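TRNA uridine(34) acetyltransferase (Methanocaldococcus infernus, PDB 6IA8) converts uridine 34 in the wobble position of tRNAs to 5-(carboxymethyl)uridine, using acetyl-CoA, S-adenosyl-L-methionine and an iron-sulfur cluster. Local coordinates at residues 147-152 with 202-207; 151-156 with 169-174; 356-361 with 380-385. All coordinates share one frame; numbering follows the deposited sequence.

Interaction 1 of 3, residues 147-152 with 202-207; sequences REIEYQ and INQMLK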
loop_
_atom_site.group_PDB
_atom_site.type_symbol
_atom_site.label_atom_id
_atom_site.label_comp_id
_atom_site.label_asym_id
_atom_site.label_seq_id
_atom_site.Cartn_x
_atom_site.Cartn_y
_atom_site.Cartn_z
ATOM N N ARG A 147 -16.327 -12.729 -2.955
ATOM C CA ARG A 147 -17.682 -12.459 -3.425
ATOM C C ARG A 147 -17.854 -12.897 -4.884
ATOM O O ARG A 147 -16.888 -13.109 -5.626
ATOM C CB ARG A 147 -18.020 -10.970 -3.287
ATOM C CG ARG A 147 -17.878 -10.422 -1.870
ATOM C CD ARG A 147 -18.955 -10.968 -0.957
ATOM N NE ARG A 147 -20.287 -10.508 -1.348
ATOM C CZ ARG A 147 -20.839 -9.368 -0.944
ATOM N NH1 ARG A 147 -20.177 -8.557 -0.132
ATOM N NH2 ARG A 147 -22.069 -9.047 -1.336
ATOM N N GLU A 148 -19.110 -13.020 -5.297
ATOM C CA GLU A 148 -19.409 -13.333 -6.684
ATOM C C GLU A 148 -18.762 -12.300 -7.603
ATOM O O GLU A 148 -18.748 -11.100 -7.310
ATOM C CB GLU A 148 -20.923 -13.354 -6.903
ATOM C CG GLU A 148 -21.776 -13.847 -5.730
ATOM C CD GLU A 148 -22.136 -12.727 -4.747
ATOM O OE1 GLU A 148 -21.250 -12.329 -3.951
ATOM O OE2 GLU A 148 -23.289 -12.226 -4.779
ATOM N N ILE A 149 -18.239 -12.767 -8.736
ATOM C CA ILE A 149 -17.619 -11.851 -9.691
ATOM C C ILE A 149 -18.620 -10.791 -10.137
ATOM O O ILE A 149 -18.271 -9.619 -10.325
ATOM C CB ILE A 149 -17.048 -12.639 -10.881
ATOM C CG1 ILE A 149 -15.763 -13.359 -10.462
ATOM C CG2 ILE A 149 -16.768 -11.711 -12.035
ATOM C CD1 ILE A 149 -15.363 -14.472 -11.411
ATOM N N GLU A 150 -19.877 -11.193 -10.322
ATOM C CA GLU A 150 -20.925 -10.249 -10.687
ATOM C C GLU A 150 -20.954 -9.078 -9.726
ATOM O O GLU A 150 -21.036 -7.922 -10.151
ATOM C CB GLU A 150 -22.288 -10.943 -10.701
ATOM C CG GLU A 150 -23.474 -10.007 -10.863
ATOM C CD GLU A 150 -24.806 -10.740 -10.806
ATOM O OE1 GLU A 150 -24.836 -11.883 -10.304
ATOM O OE2 GLU A 150 -25.821 -10.178 -11.269
ATOM N N TYR A 151 -20.873 -9.363 -8.418
ATOM C CA TYR A 151 -20.890 -8.303 -7.415
ATOM C C TYR A 151 -19.624 -7.461 -7.466
ATOM O O TYR A 151 -19.696 -6.232 -7.361
ATOM C CB TYR A 151 -21.081 -8.894 -6.021
ATOM C CG TYR A 151 -21.034 -7.858 -4.922
ATOM C CD1 TYR A 151 -22.172 -7.165 -4.544
ATOM C CD2 TYR A 151 -19.845 -7.574 -4.257
ATOM C CE1 TYR A 151 -22.125 -6.221 -3.539
ATOM C CE2 TYR A 151 -19.798 -6.628 -3.243
ATOM C CZ TYR A 151 -20.933 -5.957 -2.890
ATOM O OH TYR A 151 -20.898 -5.003 -1.892
ATOM N N GLN A 152 -18.457 -8.096 -7.607
ATOM C CA GLN A 152 -17.209 -7.340 -7.658
ATOM C C GLN A 152 -17.196 -6.367 -8.831
ATOM O O GLN A 152 -16.803 -5.201 -8.687
ATOM C CB GLN A 152 -16.010 -8.281 -7.782
ATOM C CG GLN A 152 -15.868 -9.347 -6.708
ATOM C CD GLN A 152 -14.591 -10.146 -6.882
ATOM O OE1 GLN A 152 -13.544 -9.585 -7.173
ATOM N NE2 GLN A 152 -14.676 -11.461 -6.728
ATOM N N ILE A 202 -6.418 -13.316 -8.452
ATOM C CA ILE A 202 -5.523 -12.256 -8.911
ATOM C C ILE A 202 -5.903 -11.818 -10.322
ATOM O O ILE A 202 -5.909 -10.625 -10.637
ATOM C CB ILE A 202 -4.055 -12.706 -8.834
ATOM C CG1 ILE A 202 -3.653 -12.917 -7.369
ATOM C CG2 ILE A 202 -3.173 -11.683 -9.495
ATOM C CD1 ILE A 202 -2.318 -13.544 -7.170
ATOM N N ASN A 203 -6.232 -12.767 -11.198
ATOM C CA ASN A 203 -6.743 -12.399 -12.519
ATOM C C ASN A 203 -7.935 -11.446 -12.400
ATOM O O ASN A 203 -8.027 -10.445 -13.124
ATOM C CB ASN A 203 -7.152 -13.650 -13.309
ATOM C CG ASN A 203 -5.969 -14.493 -13.727
ATOM O OD1 ASN A 203 -4.850 -13.999 -13.851
ATOM N ND2 ASN A 203 -6.211 -15.767 -13.965
ATOM N N GLN A 204 -8.870 -11.753 -11.493
ATOM C CA GLN A 204 -10.050 -10.905 -11.316
ATOM C C GLN A 204 -9.650 -9.529 -10.783
ATOM O O GLN A 204 -10.140 -8.495 -11.254
ATOM C CB GLN A 204 -11.043 -11.612 -10.389
ATOM C CG GLN A 204 -12.142 -10.747 -9.824
ATOM C CD GLN A 204 -13.127 -10.241 -10.867
ATOM O OE1 GLN A 204 -13.109 -10.638 -12.030
ATOM N NE2 GLN A 204 -13.986 -9.341 -10.442
ATOM N N MET A 205 -8.721 -9.486 -9.829
ATOM C CA MET A 205 -8.313 -8.193 -9.297
ATOM C C MET A 205 -7.654 -7.345 -10.365
ATOM O O MET A 205 -7.899 -6.141 -10.431
ATOM C CB MET A 205 -7.397 -8.378 -8.092
ATOM C CG MET A 205 -8.176 -8.868 -6.860
ATOM S SD MET A 205 -7.224 -9.052 -5.359
ATOM C CE MET A 205 -5.996 -10.133 -5.914
ATOM N N LEU A 206 -6.806 -7.941 -11.200
ATOM C CA LEU A 206 -6.241 -7.204 -12.327
ATOM C C LEU A 206 -7.332 -6.716 -13.281
ATOM O O LEU A 206 -7.256 -5.600 -13.802
ATOM C CB LEU A 206 -5.238 -8.084 -13.073
ATOM C CG LEU A 206 -3.939 -8.382 -12.324
ATOM C CD1 LEU A 206 -3.186 -9.542 -12.950
ATOM C CD2 LEU A 206 -3.114 -7.122 -12.319
ATOM N N LYS A 207 -8.345 -7.546 -13.547
ATOM C CA LYS A 207 -9.450 -7.105 -14.397
ATOM C C LYS A 207 -10.119 -5.861 -13.826
ATOM O O LYS A 207 -10.538 -4.969 -14.571
ATOM C CB LYS A 207 -10.474 -8.233 -14.553
ATOM C CG LYS A 207 -11.490 -8.005 -15.686
ATOM C CD LYS A 207 -12.569 -9.096 -15.704
ATOM C CE LYS A 207 -13.681 -8.798 -14.708
ATOM N NZ LYS A 207 -14.599 -9.941 -14.505
#

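Interaction 2 of 3, residues 151-156 with 169-174; sequences YQDWFI and KSLEEA. With SO4 (sulfate ion), chain F.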
loop_
_atom_site.group_PDB
_atom_site.type_symbol
_atom_site.label_atom_id
_atom_site.label_comp_id
_atom_site.label_asym_id
_atom_site.label_seq_id
_atom_site.Cartn_x
_atom_site.Cartn_y
_atom_site.Cartn_z
ATOM N N TYR A 151 -20.873 -9.363 -8.418
ATOM C CA TYR A 151 -20.890 -8.303 -7.415
ATOM C C TYR A 151 -19.624 -7.461 -7.466
ATOM O O TYR A 151 -19.696 -6.232 -7.361
ATOM C CB TYR A 151 -21.081 -8.894 -6.021
ATOM C CG TYR A 151 -21.034 -7.858 -4.922
ATOM C CD1 TYR A 151 -22.172 -7.165 -4.544
ATOM C CD2 TYR A 151 -19.845 -7.574 -4.257
ATOM C CE1 TYR A 151 -22.125 -6.221 -3.539
ATOM C CE2 TYR A 151 -19.798 -6.628 -3.243
ATOM C CZ TYR A 151 -20.933 -5.957 -2.890
ATOM O OH TYR A 151 -20.898 -5.003 -1.892
ATOM N N GLN A 152 -18.457 -8.096 -7.607
ATOM C CA GLN A 152 -17.209 -7.340 -7.658
ATOM C C GLN A 152 -17.196 -6.367 -8.831
ATOM O O GLN A 152 -16.803 -5.201 -8.687
ATOM C CB GLN A 152 -16.010 -8.281 -7.782
ATOM C CG GLN A 152 -15.868 -9.347 -6.708
ATOM C CD GLN A 152 -14.591 -10.146 -6.882
ATOM O OE1 GLN A 152 -13.544 -9.585 -7.173
ATOM N NE2 GLN A 152 -14.676 -11.461 -6.728
ATOM N N ASP A 153 -17.540 -6.860 -10.024
ATOM C CA ASP A 153 -17.523 -6.011 -11.210
ATOM C C ASP A 153 -18.471 -4.838 -11.028
ATOM O O ASP A 153 -18.120 -3.687 -11.306
ATOM C CB ASP A 153 -17.899 -6.821 -12.453
ATOM C CG ASP A 153 -16.838 -7.819 -12.841
ATOM O OD1 ASP A 153 -15.756 -7.830 -12.202
ATOM O OD2 ASP A 153 -17.086 -8.579 -13.792
ATOM N N TRP A 154 -19.678 -5.116 -10.529
ATOM C CA TRP A 154 -20.669 -4.063 -10.336
ATOM C C TRP A 154 -20.190 -3.052 -9.305
ATOM O O TRP A 154 -20.295 -1.841 -9.520
ATOM C CB TRP A 154 -22.008 -4.692 -9.924
ATOM C CG TRP A 154 -23.035 -3.704 -9.455
ATOM C CD1 TRP A 154 -23.897 -2.979 -10.233
ATOM C CD2 TRP A 154 -23.306 -3.334 -8.092
ATOM N NE1 TRP A 154 -24.690 -2.173 -9.430
ATOM C CE2 TRP A 154 -24.349 -2.378 -8.117
ATOM C CE3 TRP A 154 -22.773 -3.729 -6.854
ATOM C CZ2 TRP A 154 -24.859 -1.801 -6.959
ATOM C CZ3 TRP A 154 -23.285 -3.164 -5.705
ATOM C CH2 TRP A 154 -24.314 -2.196 -5.768
ATOM N N PHE A 155 -19.623 -3.529 -8.195
ATOM C CA PHE A 155 -19.224 -2.618 -7.124
ATOM C C PHE A 155 -18.157 -1.645 -7.604
ATOM O O PHE A 155 -18.232 -0.430 -7.359
ATOM C CB PHE A 155 -18.718 -3.422 -5.930
ATOM C CG PHE A 155 -18.553 -2.612 -4.686
ATOM C CD1 PHE A 155 -17.407 -1.877 -4.474
ATOM C CD2 PHE A 155 -19.554 -2.580 -3.730
ATOM C CE1 PHE A 155 -17.255 -1.132 -3.316
ATOM C CE2 PHE A 155 -19.415 -1.842 -2.574
ATOM C CZ PHE A 155 -18.278 -1.117 -2.351
ATOM N N ILE A 156 -17.147 -2.166 -8.296
ATOM C CA ILE A 156 -16.086 -1.300 -8.794
ATOM C C ILE A 156 -16.620 -0.379 -9.882
ATOM O O ILE A 156 -16.258 0.806 -9.945
ATOM C CB ILE A 156 -14.892 -2.125 -9.300
ATOM C CG1 ILE A 156 -14.259 -2.914 -8.140
ATOM C CG2 ILE A 156 -13.885 -1.188 -9.968
ATOM C CD1 ILE A 156 -13.793 -2.108 -6.979
ATOM N N LYS A 169 -22.365 1.416 -19.098
ATOM C CA LYS A 169 -23.018 0.163 -19.449
ATOM C C LYS A 169 -22.301 -1.040 -18.857
ATOM O O LYS A 169 -22.882 -2.126 -18.793
ATOM C CB LYS A 169 -23.096 -0.005 -20.976
ATOM N N SER A 170 -21.058 -0.876 -18.414
ATOM C CA SER A 170 -20.257 -2.010 -17.982
ATOM C C SER A 170 -19.022 -1.503 -17.255
ATOM O O SER A 170 -18.638 -0.335 -17.374
ATOM C CB SER A 170 -19.845 -2.865 -19.180
ATOM O OG SER A 170 -18.785 -2.231 -19.876
ATOM N N LEU A 171 -18.407 -2.410 -16.500
ATOM C CA LEU A 171 -17.146 -2.109 -15.837
ATOM C C LEU A 171 -16.118 -1.573 -16.823
ATOM O O LEU A 171 -15.511 -0.523 -16.594
ATOM C CB LEU A 171 -16.618 -3.367 -15.160
ATOM C CG LEU A 171 -15.207 -3.269 -14.550
ATOM C CD1 LEU A 171 -15.145 -2.260 -13.404
ATOM C CD2 LEU A 171 -14.751 -4.631 -14.051
ATOM N N GLU A 172 -15.918 -2.284 -17.934
ATOM C CA GLU A 172 -14.922 -1.873 -18.921
ATOM C C GLU A 172 -15.203 -0.471 -19.450
ATOM O O GLU A 172 -14.278 0.314 -19.676
ATOM C CB GLU A 172 -14.888 -2.881 -20.071
ATOM C CG GLU A 172 -13.875 -2.583 -21.154
ATOM C CD GLU A 172 -13.948 -3.576 -22.306
ATOM O OE1 GLU A 172 -14.893 -4.393 -22.334
ATOM O OE2 GLU A 172 -13.061 -3.541 -23.184
ATOM N N GLU A 173 -16.468 -0.124 -19.650
ATOM C CA GLU A 173 -16.748 1.224 -20.128
ATOM C C GLU A 173 -16.448 2.270 -19.058
ATOM O O GLU A 173 -15.919 3.342 -19.375
ATOM C CB GLU A 173 -18.192 1.354 -20.589
ATOM C CG GLU A 173 -18.454 2.707 -21.242
ATOM C CD GLU A 173 -19.932 2.973 -21.513
ATOM O OE1 GLU A 173 -20.238 3.950 -22.224
ATOM O OE2 GLU A 173 -20.771 2.214 -21.003
ATOM N N ALA A 174 -16.804 1.988 -17.795
ATOM C CA ALA A 174 -16.499 2.910 -16.703
ATOM C C ALA A 174 -14.991 3.111 -16.561
ATOM O O ALA A 174 -14.513 4.218 -16.260
ATOM C CB ALA A 174 -17.090 2.371 -15.401
HETATM S S SO4 F . -26.365 -0.020 -12.511
HETATM O O1 SO4 F . -25.366 -0.815 -13.225
HETATM O O2 SO4 F . -25.898 1.360 -12.404
HETATM O O3 SO4 F . -27.625 -0.056 -13.245
HETATM O O4 SO4 F . -26.585 -0.551 -11.161
#

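Interaction 3 of 3, residues 356-361 with 380-385; sequences LVYKYM and YYKKGI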
loop_
_atom_site.group_PDB
_atom_site.type_symbol
_atom_site.label_atom_id
_atom_site.label_comp_id
_atom_site.label_asym_id
_atom_site.label_seq_id
_atom_site.Cartn_x
_atom_site.Cartn_y
_atom_site.Cartn_z
ATOM N N LEU A 356 3.586 8.913 20.104
ATOM C CA LEU A 356 4.310 8.335 21.228
ATOM C C LEU A 356 5.510 7.543 20.733
ATOM O O LEU A 356 6.584 7.571 21.349
ATOM C CB LEU A 356 3.366 7.453 22.049
ATOM C CG LEU A 356 2.103 8.154 22.567
ATOM C CD1 LEU A 356 1.192 7.154 23.257
ATOM C CD2 LEU A 356 2.480 9.269 23.511
ATOM N N VAL A 357 5.339 6.834 19.612
ATOM C CA VAL A 357 6.434 6.077 19.020
ATOM C C VAL A 357 7.532 7.021 18.576
ATOM O O VAL A 357 8.713 6.773 18.824
ATOM C CB VAL A 357 5.929 5.230 17.841
ATOM C CG1 VAL A 357 7.094 4.720 17.019
ATOM C CG2 VAL A 357 5.058 4.090 18.348
ATOM N N TYR A 358 7.156 8.111 17.896
ATOM C CA TYR A 358 8.132 9.105 17.452
ATOM C C TYR A 358 8.961 9.626 18.628
ATOM O O TYR A 358 10.198 9.676 18.569
ATOM C CB TYR A 358 7.397 10.249 16.738
ATOM C CG TYR A 358 8.298 11.349 16.210
ATOM C CD1 TYR A 358 8.884 11.251 14.950
ATOM C CD2 TYR A 358 8.540 12.497 16.955
ATOM C CE1 TYR A 358 9.703 12.259 14.459
ATOM C CE2 TYR A 358 9.356 13.506 16.472
ATOM C CZ TYR A 358 9.932 13.383 15.230
ATOM O OH TYR A 358 10.739 14.389 14.756
ATOM N N LYS A 359 8.298 10.032 19.711
ATOM C CA LYS A 359 9.027 10.592 20.845
ATOM C C LYS A 359 9.894 9.539 21.530
ATOM O O LYS A 359 10.990 9.841 22.033
ATOM C CB LYS A 359 8.037 11.204 21.828
ATOM C CG LYS A 359 7.334 12.449 21.287
ATOM C CD LYS A 359 6.453 13.097 22.359
ATOM C CE LYS A 359 5.802 14.368 21.824
ATOM N NZ LYS A 359 4.911 15.009 22.831
ATOM N N TYR A 360 9.413 8.296 21.567
ATOM C CA TYR A 360 10.229 7.219 22.117
ATOM C C TYR A 360 11.499 7.028 21.294
ATOM O O TYR A 360 12.602 6.913 21.839
ATOM C CB TYR A 360 9.416 5.930 22.167
ATOM C CG TYR A 360 10.132 4.766 22.816
ATOM C CD1 TYR A 360 10.098 4.589 24.184
ATOM C CD2 TYR A 360 10.823 3.826 22.054
ATOM C CE1 TYR A 360 10.720 3.513 24.777
ATOM C CE2 TYR A 360 11.450 2.754 22.644
ATOM C CZ TYR A 360 11.403 2.607 24.008
ATOM O OH TYR A 360 12.046 1.548 24.604
ATOM N N MET A 361 11.366 7.028 19.975
ATOM C CA MET A 361 12.525 6.868 19.109
ATOM C C MET A 361 13.492 8.034 19.253
ATOM O O MET A 361 14.715 7.833 19.230
ATOM C CB MET A 361 12.054 6.713 17.662
ATOM C CG MET A 361 11.284 5.401 17.418
ATOM S SD MET A 361 10.669 5.159 15.714
ATOM C CE MET A 361 12.211 4.800 14.864
ATOM N N TYR A 380 9.243 18.039 5.159
ATOM C CA TYR A 380 8.975 19.470 5.256
ATOM C C TYR A 380 8.027 19.766 6.416
ATOM O O TYR A 380 8.239 20.706 7.189
ATOM C CB TYR A 380 8.401 19.998 3.937
ATOM C CG TYR A 380 8.092 21.452 4.029
ATOM C CD1 TYR A 380 9.105 22.379 4.224
ATOM C CD2 TYR A 380 6.789 21.910 3.961
ATOM C CE1 TYR A 380 8.826 23.731 4.343
ATOM C CE2 TYR A 380 6.506 23.274 4.071
ATOM C CZ TYR A 380 7.542 24.168 4.261
ATOM O OH TYR A 380 7.305 25.513 4.384
ATOM N N TYR A 381 6.977 18.965 6.559
ATOM C CA TYR A 381 6.027 19.156 7.662
ATOM C C TYR A 381 6.675 18.940 9.038
ATOM O O TYR A 381 6.413 19.694 9.992
ATOM C CB TYR A 381 4.835 18.206 7.475
ATOM C CG TYR A 381 3.996 17.989 8.718
ATOM C CD1 TYR A 381 3.018 18.901 9.084
ATOM C CD2 TYR A 381 4.178 16.867 9.519
ATOM C CE1 TYR A 381 2.249 18.709 10.215
ATOM C CE2 TYR A 381 3.415 16.668 10.655
ATOM C CZ TYR A 381 2.450 17.593 10.997
ATOM O OH TYR A 381 1.685 17.401 12.123
ATOM N N LYS A 382 7.523 17.925 9.165
ATOM C CA LYS A 382 8.097 17.585 10.457
ATOM C C LYS A 382 9.314 18.440 10.779
ATOM O O LYS A 382 9.518 18.812 11.939
ATOM C CB LYS A 382 8.489 16.109 10.484
ATOM C CG LYS A 382 8.327 15.452 11.836
ATOM C CD LYS A 382 6.859 15.185 12.154
ATOM C CE LYS A 382 6.708 14.410 13.457
ATOM N NZ LYS A 382 5.336 13.859 13.622
ATOM N N LYS A 383 10.139 18.754 9.774
ATOM C CA LYS A 383 11.427 19.379 10.022
ATOM C C LYS A 383 11.646 20.700 9.300
ATOM O O LYS A 383 12.665 21.346 9.557
ATOM C CB LYS A 383 12.549 18.420 9.631
ATOM C CG LYS A 383 12.626 17.186 10.518
ATOM N N GLY A 384 10.713 21.145 8.457
ATOM C CA GLY A 384 10.745 22.469 7.854
ATOM C C GLY A 384 11.796 22.678 6.778
ATOM O O GLY A 384 12.063 23.834 6.386
ATOM N N ILE A 385 12.381 21.596 6.256
ATOM C CA ILE A 385 13.426 21.710 5.247
ATOM C C ILE A 385 12.992 21.020 3.961
ATOM O O ILE A 385 12.115 20.166 3.940
ATOM C CB ILE A 385 14.757 21.121 5.746
ATOM C CG1 ILE A 385 14.595 19.618 6.027
ATOM C CG2 ILE A 385 15.254 21.851 7.007
ATOM C CD1 ILE A 385 15.930 18.900 6.368
#

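Interaction 1 of 3, residues 147-152 with 202-207
Two buried glutamines, Q152 and Q204, bring their side-chain amides together between helix 149-164 and helix 199-208, with the amide planes almost perpendicular (88°). This is the tight part of the contact. OE1 of Q152 reaches to 3.2 Å from CG of Q204 and accepts a weak hydrogen bond from NE2 of Q204 at 3.3 Å. The other end of the Q152 amide is tied back to its own segment, since NE2 donates to O of R147 at 3.0 Å; the acceptor lies close to the amide plane, although the nitrogen stands above the plane of the R147 carbonyl. The firm bond from NE2 to R147 O, with the weaker one at OE1, favours this rotation of the amide.

Q204 sends CG anti to its backbone N (chi1 165°), and the bend at chi2 (67°) brings NE2 within reach of Q152 OE1 while OE1 meets K207 NZ, which sits on a lone pair of that oxygen, 3.0 Å away. The stronger partner of Q204 NE2, and the charge partner of K207, is the carboxylate of D153. Glutamine suits both places because it can give and take a hydrogen bond at once without burying a charge.

Toward solvent the contact is looser. There exposed I149 lays CG2 3.7 Å from K207 NZ and 3.8 Å from Q204 OE1, so a methyl group brushes past polar atoms without any bond. E148, just before it, occupies the N-cap of helix 149-164.

In the partial (beta/alpha) barrel of the radical SAM domain, helix 149-164 follows strand 134-140 and helix 199-208 follows the adjacent strand 184-192; the contact joins these two helices, though helix 171-178 comes between them in sequence, and I202 carries the packing on to helix 234-245.

Interaction 2 of 3, residues 151-156 with 169-174
L171, in the first turn of helix 171-178, reaches across to D153 and I156 on helix 149-164, where the CA atoms of D153 and L171 come within 6.1 Å. Its CB starts the approach over the backbone, 4.1 Å from O of D153. With CG anti to the backbone N (chi1 173°), the side chain extends toward the facing helix, and the two methyls then part company. CD1 settles 3.8 Å from CG2 of I156, an apolar contact in which the two side chains run side by side, and keeps close to O of D153 as well (3.9 Å). CD2 goes instead to the carboxylate of D153, lying 3.8 Å from OD1, with the two side chains at about a right angle. It only grazes that group, whose oxygens are bonded to Q204 and K207. Leucine suits the place because its branched end packs against I156 and against L208 of helix 199-208, which also touches D153 and I156.

These helices belong to the outer helical layer of the radical SAM domain, and F155 and I156 both touch I139 of strand 134-140. Helix 171-178 lies between helix 149-164 and the next strand, 184-192, an addition to the simple strand-helix repeat. S170 is its N-cap: OG accepts from N of E173 at 3.1 Å. E173 returns a bond through OE2, but to N of K169, one residue earlier than in a classic capping box.

Exposed W154 points away from helix 171-178, and its indole NE1 donates edge-on to O4 of a sulfate at 3.0 Å (N-H...O 157°), an ion probably from the crystallisation liquor and also held by K157.

Interaction 3 of 3, residues 356-361 with 380-385
Y358 and K382 are the residues of nearest backbone approach, yet their CA atoms lie 11.0 Å apart, and between residues 356-361 and 380-385 the gap is spanned by these two long side chains. Y358 projects its ring toward K382 with CG anti to the backbone N (chi1 -179°). K382 bends at chi2 (75°), and the two side chains slide past each other in opposite directions. The lysine thereby comes over one face of the phenol: CE lies 3.8 Å from both CZ and CE1 of Y358, displaced toward the rim, and makes a CH-pi contact. NZ stands higher above the ring, 4.6 Å from the centroid of Y358 and only 7° from the ring normal, in cation-pi geometry. At the base of the lysine, CG passes 3.9 Å from OH of Y358.

Tyrosine suits the place because a wide, electron-rich face can receive both the terminal methylene, CE, and the ammonium of a lysine. Replacing Y358 by an alanine here would probably leave the K382 ammonium without its aromatic partner and its chain freer to swing.

Elsewhere on the helix, V357 and Y360 pack on helix 312-325, while R457 bonds to O of Y381, so each helix is held by its own surroundings. The contact joins the radical SAM C-terminal part of the chain to the start of the acetyltransferase part. K382 also touches a crystal neighbour, which may influence its pose. With no hydrogen bond or salt bridge across it, this surface contact rests on cation-pi and CH-pi attraction between one lysine and one ring face.

How the interactions relate
Interactions 1 and 2 share helix 149-164 and form one continuous patch, their centres 10 Å apart. D153 is the joint: its OD1 lies 2.9 Å from NE2 of Q204 and its OD2 2.9 Å from NZ of K207, while OD1 also touches a methyl of L171; the carboxylate bonds to helix 199-208 and merely packs against helix 171-178. Interaction 3 is separate, with its centre about 40 Å from that of interaction 1 and 42 Å from that of interaction 2, on the opposite side of the chain's centre. The first two join helices of the radical SAM domain; the third spans toward the acetyltransferase region. All three lie away from the cluster and acetyl-CoA sites.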